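VP5 (Halorubrum pleomorphic virus 2, PDB 6QGI) probably drives fusion of the viral envelope with the membrane of its haloarchaeal host, as the envelope protein of a pleomorphic virus. Local coordinates at residues I82-A87 with E91-D96; R271-M276 with Q485-I490. All coordinates share one frame; numbering follows the deposited sequence.

Contact 1 of 2, residues I82-A87 with E91-D96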
ATOM      1  N   ILE A  82     -14.079 -17.902  24.237  1.00 32.27           N
ATOM      2  CA  ILE A  82     -15.082 -18.968  24.096  1.00 33.13           C
ATOM      3  C   ILE A  82     -14.457 -20.320  24.512  1.00 37.80           C
ATOM      4  O   ILE A  82     -15.144 -21.124  25.143  1.00 38.55           O
ATOM      5  CB  ILE A  82     -15.724 -19.005  22.663  1.00 35.89           C
ATOM      6  CG1 ILE A  82     -16.608 -17.756  22.420  1.00 35.67           C
ATOM      7  CG2 ILE A  82     -16.561 -20.287  22.432  1.00 37.48           C
ATOM      8  CD1 ILE A  82     -16.811 -17.346  20.935  1.00 41.33           C
ATOM      9  N   GLU A  83     -13.162 -20.548  24.191  1.00 33.75           N
ATOM     10  CA  GLU A  83     -12.432 -21.777  24.540  1.00 34.25           C
ATOM     11  C   GLU A  83     -12.376 -21.953  26.056  1.00 38.12           C
ATOM     12  O   GLU A  83     -12.711 -23.023  26.558  1.00 39.19           O
ATOM     13  CB  GLU A  83     -11.002 -21.777  23.955  1.00 35.21           C
ATOM     14  CG  GLU A  83     -10.926 -21.722  22.435  1.00 47.16           C
ATOM     15  CD  GLU A  83     -10.883 -23.028  21.663  1.00 68.36           C
ATOM     16  OE1 GLU A  83     -10.344 -23.019  20.532  1.00 65.87           O
ATOM     17  OE2 GLU A  83     -11.393 -24.052  22.172  1.00 62.89           O
ATOM     18  N   GLU A  84     -11.989 -20.883  26.778  1.00 33.88           N
ATOM     19  CA  GLU A  84     -11.892 -20.845  28.238  1.00 34.23           C
ATOM     20  C   GLU A  84     -13.274 -20.966  28.870  1.00 39.47           C
ATOM     21  O   GLU A  84     -13.422 -21.624  29.900  1.00 40.23           O
ATOM     22  CB  GLU A  84     -11.193 -19.559  28.694  1.00 34.76           C
ATOM     23  CG  GLU A  84      -9.695 -19.588  28.439  1.00 41.73           C
ATOM     24  CD  GLU A  84      -8.786 -19.694  29.651  1.00 57.86           C
ATOM     25  OE1 GLU A  84      -9.197 -20.298  30.666  1.00 41.66           O
ATOM     26  OE2 GLU A  84      -7.644 -19.188  29.574  1.00 56.41           O
ATOM     27  N   LEU A  85     -14.287 -20.369  28.224  1.00 36.11           N
ATOM     28  CA  LEU A  85     -15.684 -20.401  28.647  1.00 36.91           C
ATOM     29  C   LEU A  85     -16.254 -21.820  28.559  1.00 39.84           C
ATOM     30  O   LEU A  85     -16.886 -22.277  29.510  1.00 41.03           O
ATOM     31  CB  LEU A  85     -16.501 -19.440  27.767  1.00 37.02           C
ATOM     32  CG  LEU A  85     -18.004 -19.368  27.996  1.00 43.71           C
ATOM     33  CD1 LEU A  85     -18.321 -18.752  29.337  1.00 44.98           C
ATOM     34  CD2 LEU A  85     -18.664 -18.548  26.914  1.00 46.84           C
ATOM     35  N   ASN A  86     -16.024 -22.510  27.425  1.00 34.03           N
ATOM     36  CA  ASN A  86     -16.489 -23.877  27.177  1.00 33.94           C
ATOM     37  C   ASN A  86     -15.832 -24.879  28.130  1.00 36.94           C
ATOM     38  O   ASN A  86     -16.386 -25.953  28.368  1.00 36.90           O
ATOM     39  CB  ASN A  86     -16.216 -24.280  25.724  1.00 32.68           C
ATOM     40  CG  ASN A  86     -17.198 -23.735  24.711  1.00 49.73           C
ATOM     41  OD1 ASN A  86     -18.227 -23.133  25.037  1.00 46.08           O
ATOM     42  ND2 ASN A  86     -16.907 -23.953  23.442  1.00 40.58           N
ATOM     43  N   ALA A  87     -14.657 -24.515  28.675  1.00 32.73           N
ATOM     44  CA  ALA A  87     -13.873 -25.320  29.607  1.00 33.02           C
ATOM     45  C   ALA A  87     -14.250 -25.037  31.073  1.00 37.68           C
ATOM     46  O   ALA A  87     -13.712 -25.671  31.982  1.00 38.51           O
ATOM     47  CB  ALA A  87     -12.401 -25.052  29.384  1.00 32.95           C
ATOM     48  N   GLU A  91     -14.123 -16.036  35.115  1.00 32.07           N
ATOM     49  CA  GLU A  91     -14.253 -14.836  34.274  1.00 30.68           C
ATOM     50  C   GLU A  91     -12.886 -14.165  34.044  1.00 34.34           C
ATOM     51  O   GLU A  91     -12.605 -13.726  32.924  1.00 33.49           O
ATOM     52  CB  GLU A  91     -15.253 -13.841  34.886  1.00 32.24           C
ATOM     53  CG  GLU A  91     -15.928 -12.974  33.838  1.00 41.50           C
ATOM     54  CD  GLU A  91     -17.021 -12.040  34.317  1.00 62.64           C
ATOM     55  OE1 GLU A  91     -17.964 -12.517  34.989  1.00 60.40           O
ATOM     56  OE2 GLU A  91     -16.950 -10.833  33.993  1.00 58.71           O
ATOM     57  N   SER A  92     -12.029 -14.145  35.094  1.00 31.18           N
ATOM     58  CA  SER A  92     -10.673 -13.600  35.063  1.00 30.66           C
ATOM     59  C   SER A  92      -9.840 -14.295  33.973  1.00 34.45           C
ATOM     60  O   SER A  92      -9.298 -13.614  33.103  1.00 33.11           O
ATOM     61  CB  SER A  92     -10.008 -13.749  36.429  1.00 34.88           C
ATOM     62  OG  SER A  92      -9.994 -15.104  36.852  1.00 43.35           O
ATOM     63  N   ALA A  93      -9.809 -15.650  33.991  1.00 31.90           N
ATOM     64  CA  ALA A  93      -9.097 -16.515  33.042  1.00 31.19           C
ATOM     65  C   ALA A  93      -9.624 -16.363  31.604  1.00 34.52           C
ATOM     66  O   ALA A  93      -8.829 -16.418  30.668  1.00 33.49           O
ATOM     67  CB  ALA A  93      -9.205 -17.965  33.480  1.00 32.70           C
ATOM     68  N   VAL A  94     -10.953 -16.171  31.437  1.00 31.46           N
ATOM     69  CA  VAL A  94     -11.629 -15.992  30.144  1.00 30.50           C
ATOM     70  C   VAL A  94     -11.171 -14.660  29.522  1.00 35.33           C
ATOM     71  O   VAL A  94     -10.805 -14.621  28.343  1.00 34.50           O
ATOM     72  CB  VAL A  94     -13.181 -16.067  30.291  1.00 34.18           C
ATOM     73  CG1 VAL A  94     -13.890 -15.676  28.999  1.00 33.02           C
ATOM     74  CG2 VAL A  94     -13.634 -17.454  30.748  1.00 34.73           C
ATOM     75  N   LEU A  95     -11.168 -13.584  30.330  1.00 32.83           N
ATOM     76  CA  LEU A  95     -10.741 -12.253  29.909  1.00 32.03           C
ATOM     77  C   LEU A  95      -9.229 -12.213  29.643  1.00 36.96           C
ATOM     78  O   LEU A  95      -8.826 -11.620  28.645  1.00 36.72           O
ATOM     79  CB  LEU A  95     -11.145 -11.207  30.963  1.00 32.45           C
ATOM     80  CG  LEU A  95     -10.805  -9.730  30.714  1.00 36.21           C
ATOM     81  CD1 LEU A  95     -11.201  -9.272  29.306  1.00 35.17           C
ATOM     82  CD2 LEU A  95     -11.532  -8.873  31.697  1.00 39.07           C
ATOM     83  N   ASP A  96      -8.404 -12.856  30.503  1.00 34.21           N
ATOM     84  CA  ASP A  96      -6.947 -12.902  30.342  1.00 33.88           C
ATOM     85  C   ASP A  96      -6.557 -13.559  29.020  1.00 34.98           C
ATOM     86  O   ASP A  96      -5.666 -13.053  28.337  1.00 33.54           O
ATOM     87  CB  ASP A  96      -6.272 -13.630  31.519  1.00 37.84           C
ATOM     88  CG  ASP A  96      -6.246 -12.843  32.824  1.00 59.53           C
ATOM     89  OD1 ASP A  96      -6.011 -11.610  32.776  1.00 62.29           O
ATOM     90  OD2 ASP A  96      -6.440 -13.465  33.896  1.00 67.82           O
TER

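Contact 2 of 2, residues R271-M276 with Q485-I490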
ATOM      1  N   ARG A 271      -8.080 -14.342   9.059  1.00 29.73           N
ATOM      2  CA  ARG A 271      -6.661 -14.042   9.274  1.00 28.46           C
ATOM      3  C   ARG A 271      -5.812 -15.297   9.006  1.00 33.29           C
ATOM      4  O   ARG A 271      -4.864 -15.214   8.231  1.00 32.95           O
ATOM      5  CB  ARG A 271      -6.444 -13.518  10.709  1.00 25.84           C
ATOM      6  CG  ARG A 271      -5.012 -13.120  11.032  1.00 29.59           C
ATOM      7  CD  ARG A 271      -4.664 -13.411  12.478  1.00 41.33           C
ATOM      8  NE  ARG A 271      -3.333 -12.904  12.810  1.00 48.75           N
ATOM      9  CZ  ARG A 271      -2.773 -12.951  14.016  1.00 61.03           C
ATOM     10  NH1 ARG A 271      -3.426 -13.497  15.035  1.00 49.93           N
ATOM     11  NH2 ARG A 271      -1.563 -12.450  14.215  1.00 46.02           N
ATOM     12  N   GLU A 272      -6.175 -16.458   9.616  1.00 30.73           N
ATOM     13  CA  GLU A 272      -5.479 -17.741   9.441  1.00 31.20           C
ATOM     14  C   GLU A 272      -5.487 -18.181   7.966  1.00 34.89           C
ATOM     15  O   GLU A 272      -4.435 -18.555   7.454  1.00 34.41           O
ATOM     16  CB  GLU A 272      -6.103 -18.828  10.325  1.00 33.51           C
ATOM     17  CG  GLU A 272      -5.317 -20.131  10.376  1.00 48.49           C
ATOM     18  CD  GLU A 272      -5.956 -21.273  11.151  1.00 85.32           C
ATOM     19  OE1 GLU A 272      -7.003 -21.053  11.803  1.00 82.90           O
ATOM     20  OE2 GLU A 272      -5.403 -22.396  11.105  1.00 86.39           O
ATOM     21  N   ARG A 273      -6.659 -18.113   7.292  1.00 31.18           N
ATOM     22  CA  ARG A 273      -6.823 -18.464   5.877  1.00 31.28           C
ATOM     23  C   ARG A 273      -5.882 -17.622   4.988  1.00 34.16           C
ATOM     24  O   ARG A 273      -5.214 -18.185   4.118  1.00 34.42           O
ATOM     25  CB  ARG A 273      -8.287 -18.287   5.440  1.00 32.39           C
ATOM     26  CG  ARG A 273      -8.636 -19.010   4.143  1.00 47.01           C
ATOM     27  CD  ARG A 273     -10.058 -18.730   3.689  1.00 63.69           C
ATOM     28  NE  ARG A 273     -11.050 -19.481   4.463  1.00 77.13           N
ATOM     29  CZ  ARG A 273     -11.594 -20.631   4.071  1.00 94.12           C
ATOM     30  NH1 ARG A 273     -11.263 -21.173   2.907  1.00 81.73           N
ATOM     31  NH2 ARG A 273     -12.484 -21.243   4.844  1.00 82.95           N
ATOM     32  N   ALA A 274      -5.798 -16.292   5.239  1.00 28.94           N
ATOM     33  CA  ALA A 274      -4.918 -15.380   4.496  1.00 27.74           C
ATOM     34  C   ALA A 274      -3.430 -15.667   4.767  1.00 31.88           C
ATOM     35  O   ALA A 274      -2.609 -15.494   3.868  1.00 30.80           O
ATOM     36  CB  ALA A 274      -5.240 -13.939   4.841  1.00 27.54           C
ATOM     37  N   ALA A 275      -3.092 -16.113   5.997  1.00 30.19           N
ATOM     38  CA  ALA A 275      -1.730 -16.475   6.410  1.00 30.61           C
ATOM     39  C   ALA A 275      -1.277 -17.748   5.703  1.00 37.75           C
ATOM     40  O   ALA A 275      -0.105 -17.873   5.343  1.00 36.98           O
ATOM     41  CB  ALA A 275      -1.677 -16.670   7.916  1.00 31.15           C
ATOM     42  N   MET A 276      -2.227 -18.685   5.510  1.00 37.91           N
ATOM     43  CA  MET A 276      -2.045 -19.978   4.847  1.00 40.07           C
ATOM     44  C   MET A 276      -1.814 -19.773   3.351  1.00 43.78           C
ATOM     45  O   MET A 276      -0.939 -20.422   2.776  1.00 44.01           O
ATOM     46  CB  MET A 276      -3.269 -20.879   5.083  1.00 43.81           C
ATOM     47  CG  MET A 276      -3.414 -21.364   6.516  1.00 48.71           C
ATOM     48  SD  MET A 276      -5.029 -22.134   6.846  1.00 54.95           S
ATOM     49  CE  MET A 276      -4.812 -23.664   6.065  1.00 53.06           C
ATOM     50  N   GLN A 485     -19.106 -16.554   4.812  1.00 32.53           N
ATOM     51  CA  GLN A 485     -18.932 -15.337   4.000  1.00 31.98           C
ATOM     52  C   GLN A 485     -17.484 -15.172   3.544  1.00 36.62           C
ATOM     53  O   GLN A 485     -17.244 -14.730   2.416  1.00 36.54           O
ATOM     54  CB  GLN A 485     -19.381 -14.083   4.760  1.00 32.54           C
ATOM     55  CG  GLN A 485     -20.889 -13.853   4.734  1.00 44.58           C
ATOM     56  CD  GLN A 485     -21.387 -13.002   5.880  1.00 61.90           C
ATOM     57  OE1 GLN A 485     -20.642 -12.609   6.785  1.00 55.28           O
ATOM     58  NE2 GLN A 485     -22.678 -12.710   5.875  1.00 56.00           N
ATOM     59  N   ASN A 486     -16.525 -15.550   4.411  1.00 33.00           N
ATOM     60  CA  ASN A 486     -15.097 -15.483   4.121  1.00 32.18           C
ATOM     61  C   ASN A 486     -14.711 -16.542   3.087  1.00 37.17           C
ATOM     62  O   ASN A 486     -13.992 -16.229   2.137  1.00 35.88           O
ATOM     63  CB  ASN A 486     -14.283 -15.652   5.410  1.00 32.05           C
ATOM     64  CG  ASN A 486     -12.790 -15.661   5.202  1.00 43.94           C
ATOM     65  OD1 ASN A 486     -12.128 -16.690   5.378  1.00 36.83           O
ATOM     66  ND2 ASN A 486     -12.228 -14.521   4.812  1.00 31.51           N
ATOM     67  N   LYS A 487     -15.202 -17.786   3.273  1.00 35.70           N
ATOM     68  CA  LYS A 487     -14.945 -18.928   2.392  1.00 36.68           C
ATOM     69  C   LYS A 487     -15.477 -18.671   0.971  1.00 41.65           C
ATOM     70  O   LYS A 487     -14.771 -18.982   0.011  1.00 41.34           O
ATOM     71  CB  LYS A 487     -15.576 -20.205   2.978  1.00 40.25           C
ATOM     72  CG  LYS A 487     -15.077 -21.501   2.344  1.00 56.80           C
ATOM     73  CD  LYS A 487     -16.125 -22.607   2.442  1.00 68.92           C
ATOM     74  CE  LYS A 487     -15.769 -23.806   1.594  1.00 78.91           C
ATOM     75  NZ  LYS A 487     -16.918 -24.734   1.441  1.00 88.05           N
ATOM     76  N   GLU A 488     -16.698 -18.095   0.838  1.00 39.02           N
ATOM     77  CA  GLU A 488     -17.303 -17.835  -0.470  1.00 40.09           C
ATOM     78  C   GLU A 488     -16.651 -16.655  -1.175  1.00 42.69           C
ATOM     79  O   GLU A 488     -16.611 -16.669  -2.399  1.00 42.99           O
ATOM     80  CB  GLU A 488     -18.837 -17.678  -0.414  1.00 42.91           C
ATOM     81  CG  GLU A 488     -19.385 -16.526   0.417  1.00 56.84           C
ATOM     82  CD  GLU A 488     -20.861 -16.623   0.776  1.00 85.71           C
ATOM     83  OE1 GLU A 488     -21.498 -17.654   0.456  1.00 85.97           O
ATOM     84  OE2 GLU A 488     -21.377 -15.664   1.393  1.00 80.25           O
ATOM     85  N   LEU A 489     -16.108 -15.669  -0.430  1.00 37.54           N
ATOM     86  CA  LEU A 489     -15.400 -14.533  -1.029  1.00 36.17           C
ATOM     87  C   LEU A 489     -14.045 -14.977  -1.578  1.00 40.35           C
ATOM     88  O   LEU A 489     -13.650 -14.535  -2.658  1.00 40.85           O
ATOM     89  CB  LEU A 489     -15.211 -13.378  -0.036  1.00 34.81           C
ATOM     90  CG  LEU A 489     -16.345 -12.356   0.065  1.00 39.35           C
ATOM     91  CD1 LEU A 489     -16.084 -11.374   1.190  1.00 38.23           C
ATOM     92  CD2 LEU A 489     -16.541 -11.600  -1.249  1.00 41.61           C
ATOM     93  N   ILE A 490     -13.347 -15.868  -0.847  1.00 36.19           N
ATOM     94  CA  ILE A 490     -12.051 -16.402  -1.253  1.00 35.91           C
ATOM     95  C   ILE A 490     -12.244 -17.256  -2.517  1.00 41.66           C
ATOM     96  O   ILE A 490     -11.560 -17.004  -3.511  1.00 41.40           O
ATOM     97  CB  ILE A 490     -11.359 -17.163  -0.081  1.00 38.82           C
ATOM     98  CG1 ILE A 490     -10.896 -16.199   1.054  1.00 38.04           C
ATOM     99  CG2 ILE A 490     -10.217 -18.080  -0.546  1.00 39.96           C
ATOM    100  CD1 ILE A 490     -10.104 -14.893   0.661  1.00 45.23           C
TER

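Contact 1 of 2, residues I82-A87 with E91-D96
Glu-84 meets Val-94 and Ala-93 across a helical hairpin in which helix 66-86 turns back, through a short loop, into helix 91-133. The local axes run nearly antiparallel, at 156°, and approach to 8.5 Å. The CA atoms of Glu-84 and Val-94 lie 5.2 Å apart, and this pair marks the closest CA approach of the two segments, so the helices run close together here.

The apolar part of the contact is made by Val-94. Its CG2 branch, anti to its own carbonyl carbon, lies 3.8 Å from CB of Glu-84, and the same methyl rests 3.9 Å from the backbone N of Leu-85. The CB of Glu-84 is the part of the glutamate that Val-94 touches. Leu-85 and Val-94 also touch a third helix, 225-253, at Val-253 and Val-250 respectively.

The polar part is made by the far end of Glu-84. A bend at chi2 (-110°) carries the carboxylate alongside the Ala-93 peptide instead of straight out from the helix. OE1 comes to 3.7 Å from CB of Ala-93, while OE2 stands 3.2 Å from the carbonyl O of Ala-93. The latter two are both acceptors, so their proximity is not a hydrogen bond. OE1 is hydrogen-bonded to a residue flanking one of the segments, and the backbone O of Glu-84 accepts a hydrogen bond from Ser-89 OG, tying the helix end to the connecting loop.

The chemistry implies a hairpin closed by close backbone approach and methyl packing, with the Ser-89 OG bond to the Glu-84 carbonyl O as a polar tie to the loop. The nearby Ala-93 carbonyl may raise the carboxylate's pKa slightly, while the hydrogen bond to OE1 would probably offset this.

Contact 2 of 2, residues R271-M276 with Q485-I490
Arg-273 bridges to Asn-486, Lys-487 and Ile-490 over a wide gap: the local axes of helices 270-279 and 476-496 approach to 11.4 Å with 30° between their directions, and the nearest CA pair, Arg-273 and Lys-487, is 8.9 Å apart. Such spacing excludes close backbone packing and leaves the contact to a long side chain.

Along 271-276, the CB of Arg-271 points away from the other helix; its guanidinium forms a salt bridge with Asp-76, and its NE donates a hydrogen bond to the O of Leu-20. Two residues on, Arg-273 faces helix 476-496. Its first two torsions are extended, and a bend at chi3 (-77°) swings the guanidinium across Lys-487. CD packs 3.7 Å from CG1 of Ile-490, and NE is 3.1 Å from OD1 of Asn-486, with the guanidinium and amide planes 66° apart. One face of the guanidinium lies over the base of Lys-487: the CA of Lys-487 stands 4.1 Å above the plane, and its CG is 3.6 Å from NH2. Lys-487 then extends away, placing its NZ 6.6 Å from NH2 of Arg-273, so its aliphatic root meets the arginine while the like charges stay separated.

A third helix, 285-292, completes the setting: Ala-274 touches its Asp-289 and Ala-292, and its Ile-291 touches both Asn-486 and Ile-490. Pro-270 and Met-277 of helix 270-279 also touch Asn-486 and Ile-490, respectively, so helix 476-496 packs against two short helices that precede strand 297-299.

Both contacts are partly buried and join helices, but they share no helix and differ in reach. Contact 1 is local, closing a hairpin between consecutive helices about 37 Å from the centre of the chain. Contact 2 lies nearer, at about 20 Å, and brings together segments 209 residues apart, with many strands between them in sequence. Their buried areas are similar, 187 and 181 Å², yet the first relies on close antiparallel backbones, a valine methyl and a bent glutamate, the second on one cationic side chain spanning more widely spaced helices. Their centres are 26 Å apart, with nearest atoms about 10 Å apart, so neither touches the other.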